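PDB 3GUV: site-specific recombinase, resolvase family protein from Streptococcus pneumoniae, which probably cuts and rejoins DNA at specific sites, as serine recombinases of the resolvase family do. Local coordinates for residues V7-R12 with S29-F34. Numbering follows the deposited sequence.
Sequences VYLYTR and SRMKAF
M31 reaches from the helix segment 29-34 to the strand segment 7-12 and makes the central contacts with its thioether end. Its SD lies 3.5 Å from T11 CG2, and its CE comes to 3.6 Å from Y10 O, so the methyl group rests against the strand backbone. The bend at the last torsion (chi3 70°) turns CE back from an otherwise extended chain; methionine's unbranched, flexible chain lets the thioether fit between L9, T11 and the strand backbone. L9 runs past M31 in the opposite sense, its CG 4.1 Å from M31 CE. One branch of L9 also serves the next residue of the helix: CD2 packs 3.9 Å from K32 CG, the two side chains crossing nearly at right angles. K32 thus lends its aliphatic part to the apolar layer while its NZ forms a salt bridge with E45 on the neighbouring strand 41-48. T11 splits its two branches similarly, CG2 to the sulfur and OG1 hydrogen-bonded to E47 of that strand, which also adds I42 beside L9 and K32. Y10 points to the other side of the sheet, where its side chain packs on M65 of helix 60-70 and its OH accepts a bond from R12 NH2 (3.1 Å) and is hydrogen-bonded to D48. Alternating strand residues therefore face helices on the two sides of a mostly parallel sheet, with segment 29-34 running nearly antiparallel to segment 7-12, as in the α/β catalytic domain of resolvase-type serine recombinases.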
ATOM      1  N   VAL A   7     -16.919   5.921 -19.038  1.00 21.19           N
ATOM      2  CA  VAL A   7     -16.581   5.632 -17.664  1.00 20.75           C
ATOM      3  C   VAL A   7     -17.841   5.334 -16.798  1.00 21.05           C
ATOM      4  O   VAL A   7     -19.011   5.728 -17.129  1.00 19.00           O
ATOM      5  CB  VAL A   7     -15.743   6.831 -17.063  1.00 20.99           C
ATOM      6  CG1 VAL A   7     -14.617   7.330 -18.050  1.00 18.47           C
ATOM      7  CG2 VAL A   7     -16.623   8.002 -16.717  1.00 20.16           C
ATOM      8  N   TYR A   8     -17.592   4.589 -15.727  1.00 20.91           N
ATOM      9  CA  TYR A   8     -18.526   4.413 -14.610  1.00 21.32           C
ATOM     10  C   TYR A   8     -18.035   5.270 -13.458  1.00 22.15           C
ATOM     11  O   TYR A   8     -16.801   5.406 -13.277  1.00 22.88           O
ATOM     12  CB  TYR A   8     -18.513   2.957 -14.119  1.00 21.50           C
ATOM     13  CG  TYR A   8     -19.183   1.895 -14.988  1.00 22.37           C
ATOM     14  CD1 TYR A   8     -20.291   2.190 -15.806  1.00 23.20           C
ATOM     15  CD2 TYR A   8     -18.767   0.574 -14.913  1.00 24.78           C
ATOM     16  CE1 TYR A   8     -20.892   1.209 -16.553  1.00 24.80           C
ATOM     17  CE2 TYR A   8     -19.368  -0.427 -15.643  1.00 25.79           C
ATOM     18  CZ  TYR A   8     -20.438  -0.109 -16.468  1.00 27.38           C
ATOM     19  OH  TYR A   8     -21.040  -1.107 -17.201  1.00 28.68           O
ATOM     20  N   LEU A   9     -18.958   5.829 -12.674  1.00 21.85           N
ATOM     21  CA  LEU A   9     -18.641   6.476 -11.395  1.00 22.14           C
ATOM     22  C   LEU A   9     -18.937   5.505 -10.268  1.00 22.14           C
ATOM     23  O   LEU A   9     -19.974   4.873 -10.299  1.00 22.72           O
ATOM     24  CB  LEU A   9     -19.494   7.726 -11.195  1.00 21.47           C
ATOM     25  CG  LEU A   9     -18.847   9.049 -11.542  1.00 23.30           C
ATOM     26  CD1 LEU A   9     -18.181   9.011 -12.879  1.00 20.31           C
ATOM     27  CD2 LEU A   9     -19.873  10.207 -11.360  1.00 19.50           C
ATOM     28  N   TYR A  10     -18.048   5.380  -9.285  1.00 21.48           N
ATOM     29  CA  TYR A  10     -18.324   4.569  -8.086  1.00 21.92           C
ATOM     30  C   TYR A  10     -18.115   5.379  -6.825  1.00 21.96           C
ATOM     31  O   TYR A  10     -17.060   5.965  -6.639  1.00 22.88           O
ATOM     32  CB  TYR A  10     -17.419   3.346  -7.998  1.00 22.23           C
ATOM     33  CG  TYR A  10     -17.734   2.567  -6.746  1.00 23.31           C
ATOM     34  CD1 TYR A  10     -18.914   1.822  -6.652  1.00 22.20           C
ATOM     35  CD2 TYR A  10     -16.884   2.627  -5.609  1.00 22.66           C
ATOM     36  CE1 TYR A  10     -19.226   1.121  -5.492  1.00 23.87           C
ATOM     37  CE2 TYR A  10     -17.203   1.956  -4.439  1.00 22.89           C
ATOM     38  CZ  TYR A  10     -18.352   1.205  -4.378  1.00 24.12           C
ATOM     39  OH  TYR A  10     -18.685   0.551  -3.223  1.00 25.85           O
ATOM     40  N   THR A  11     -19.109   5.400  -5.948  1.00 22.75           N
ATOM     41  CA  THR A  11     -18.992   6.118  -4.680  1.00 22.86           C
ATOM     42  C   THR A  11     -19.484   5.224  -3.537  1.00 22.24           C
ATOM     43  O   THR A  11     -20.259   4.308  -3.753  1.00 21.88           O
ATOM     44  CB  THR A  11     -19.788   7.476  -4.683  1.00 22.75           C
ATOM     45  OG1 THR A  11     -21.170   7.239  -4.968  1.00 25.27           O
ATOM     46  CG2 THR A  11     -19.228   8.468  -5.704  1.00 23.66           C
ATOM     47  N   ARG A  12     -19.043   5.527  -2.318  1.00 22.15           N
ATOM     48  CA  ARG A  12     -19.463   4.770  -1.105  1.00 22.06           C
ATOM     49  C   ARG A  12     -19.154   5.551   0.168  1.00 22.33           C
ATOM     50  O   ARG A  12     -18.459   6.551   0.129  1.00 23.92           O
ATOM     51  CB  ARG A  12     -18.794   3.382  -1.043  1.00 21.80           C
ATOM     52  CG  ARG A  12     -17.227   3.482  -1.015  1.00 22.22           C
ATOM     53  CD  ARG A  12     -16.529   2.167  -0.756  1.00 24.39           C
ATOM     54  NE  ARG A  12     -16.907   1.651   0.551  1.00 27.02           N
ATOM     55  CZ  ARG A  12     -17.702   0.607   0.787  1.00 32.35           C
ATOM     56  NH1 ARG A  12     -17.972   0.264   2.051  1.00 32.95           N
ATOM     57  NH2 ARG A  12     -18.248  -0.103  -0.203  1.00 34.57           N
ATOM     58  N   SER A  29     -20.208  15.440  -7.147  1.00 26.61           N
ATOM     59  CA  SER A  29     -20.066  16.704  -7.933  1.00 26.90           C
ATOM     60  C   SER A  29     -18.678  16.917  -8.481  1.00 26.60           C
ATOM     61  O   SER A  29     -18.510  17.279  -9.655  1.00 26.48           O
ATOM     62  CB  SER A  29     -20.442  17.929  -7.100  1.00 26.98           C
ATOM     63  OG  SER A  29     -21.731  17.735  -6.562  1.00 28.17           O
ATOM     64  N   ARG A  30     -17.697  16.662  -7.618  1.00 26.03           N
ATOM     65  CA  ARG A  30     -16.326  16.678  -7.992  1.00 26.27           C
ATOM     66  C   ARG A  30     -16.011  15.680  -9.095  1.00 24.31           C
ATOM     67  O   ARG A  30     -15.310  15.998 -10.068  1.00 23.30           O
ATOM     68  CB  ARG A  30     -15.452  16.347  -6.785  1.00 27.44           C
ATOM     69  CG  ARG A  30     -13.981  16.631  -7.084  1.00 33.98           C
ATOM     70  CD  ARG A  30     -13.569  17.962  -6.557  1.00 40.38           C
ATOM     71  NE  ARG A  30     -13.135  17.854  -5.160  1.00 45.69           N
ATOM     72  CZ  ARG A  30     -11.907  17.490  -4.762  1.00 50.62           C
ATOM     73  NH1 ARG A  30     -10.940  17.163  -5.640  1.00 52.49           N
ATOM     74  NH2 ARG A  30     -11.645  17.437  -3.459  1.00 51.21           N
ATOM     75  N   MET A  31     -16.484  14.460  -8.924  1.00 22.32           N
ATOM     76  CA  MET A  31     -16.247  13.445  -9.912  1.00 22.06           C
ATOM     77  C   MET A  31     -16.939  13.788 -11.248  1.00 22.24           C
ATOM     78  O   MET A  31     -16.331  13.635 -12.315  1.00 21.02           O
ATOM     79  CB  MET A  31     -16.654  12.082  -9.369  1.00 22.18           C
ATOM     80  CG  MET A  31     -15.835  11.666  -8.090  1.00 21.66           C
ATOM     81  SD  MET A  31     -16.638  10.416  -7.087  1.00 15.49           S
ATOM     82  CE  MET A  31     -16.381   9.113  -8.297  1.00 14.82           C
ATOM     83  N   LYS A  32     -18.161  14.325 -11.201  1.00 22.60           N
ATOM     84  CA  LYS A  32     -18.837  14.725 -12.438  1.00 23.23           C
ATOM     85  C   LYS A  32     -18.086  15.866 -13.124  1.00 24.80           C
ATOM     86  O   LYS A  32     -17.906  15.813 -14.353  1.00 24.83           O
ATOM     87  CB  LYS A  32     -20.326  15.062 -12.205  1.00 23.40           C
ATOM     88  CG  LYS A  32     -21.164  13.801 -12.042  1.00 24.90           C
ATOM     89  CD  LYS A  32     -22.540  14.068 -11.404  1.00 29.35           C
ATOM     90  CE  LYS A  32     -23.158  12.775 -10.924  1.00 32.08           C
ATOM     91  NZ  LYS A  32     -24.623  12.811 -11.161  1.00 36.63           N
ATOM     92  N   ALA A  33     -17.608  16.862 -12.346  1.00 26.09           N
ATOM     93  CA  ALA A  33     -16.799  17.976 -12.910  1.00 27.00           C
ATOM     94  C   ALA A  33     -15.581  17.440 -13.648  1.00 27.37           C
ATOM     95  O   ALA A  33     -15.338  17.830 -14.797  1.00 28.30           O
ATOM     96  CB  ALA A  33     -16.377  19.007 -11.840  1.00 26.96           C
ATOM     97  N   PHE A  34     -14.864  16.518 -13.007  1.00 27.16           N
ATOM     98  CA  PHE A  34     -13.693  15.845 -13.582  1.00 27.07           C
ATOM     99  C   PHE A  34     -14.032  15.125 -14.870  1.00 27.53           C
ATOM    100  O   PHE A  34     -13.299  15.207 -15.835  1.00 27.38           O
ATOM    101  CB  PHE A  34     -13.127  14.845 -12.571  1.00 26.51           C
ATOM    102  CG  PHE A  34     -11.904  14.059 -13.031  1.00 25.96           C
ATOM    103  CD1 PHE A  34     -10.614  14.498 -12.724  1.00 27.98           C
ATOM    104  CD2 PHE A  34     -12.046  12.840 -13.689  1.00 25.50           C
ATOM    105  CE1 PHE A  34      -9.486  13.738 -13.100  1.00 26.43           C
ATOM    106  CE2 PHE A  34     -10.943  12.082 -14.069  1.00 25.17           C
ATOM    107  CZ  PHE A  34      -9.652  12.532 -13.757  1.00 27.04           C
TER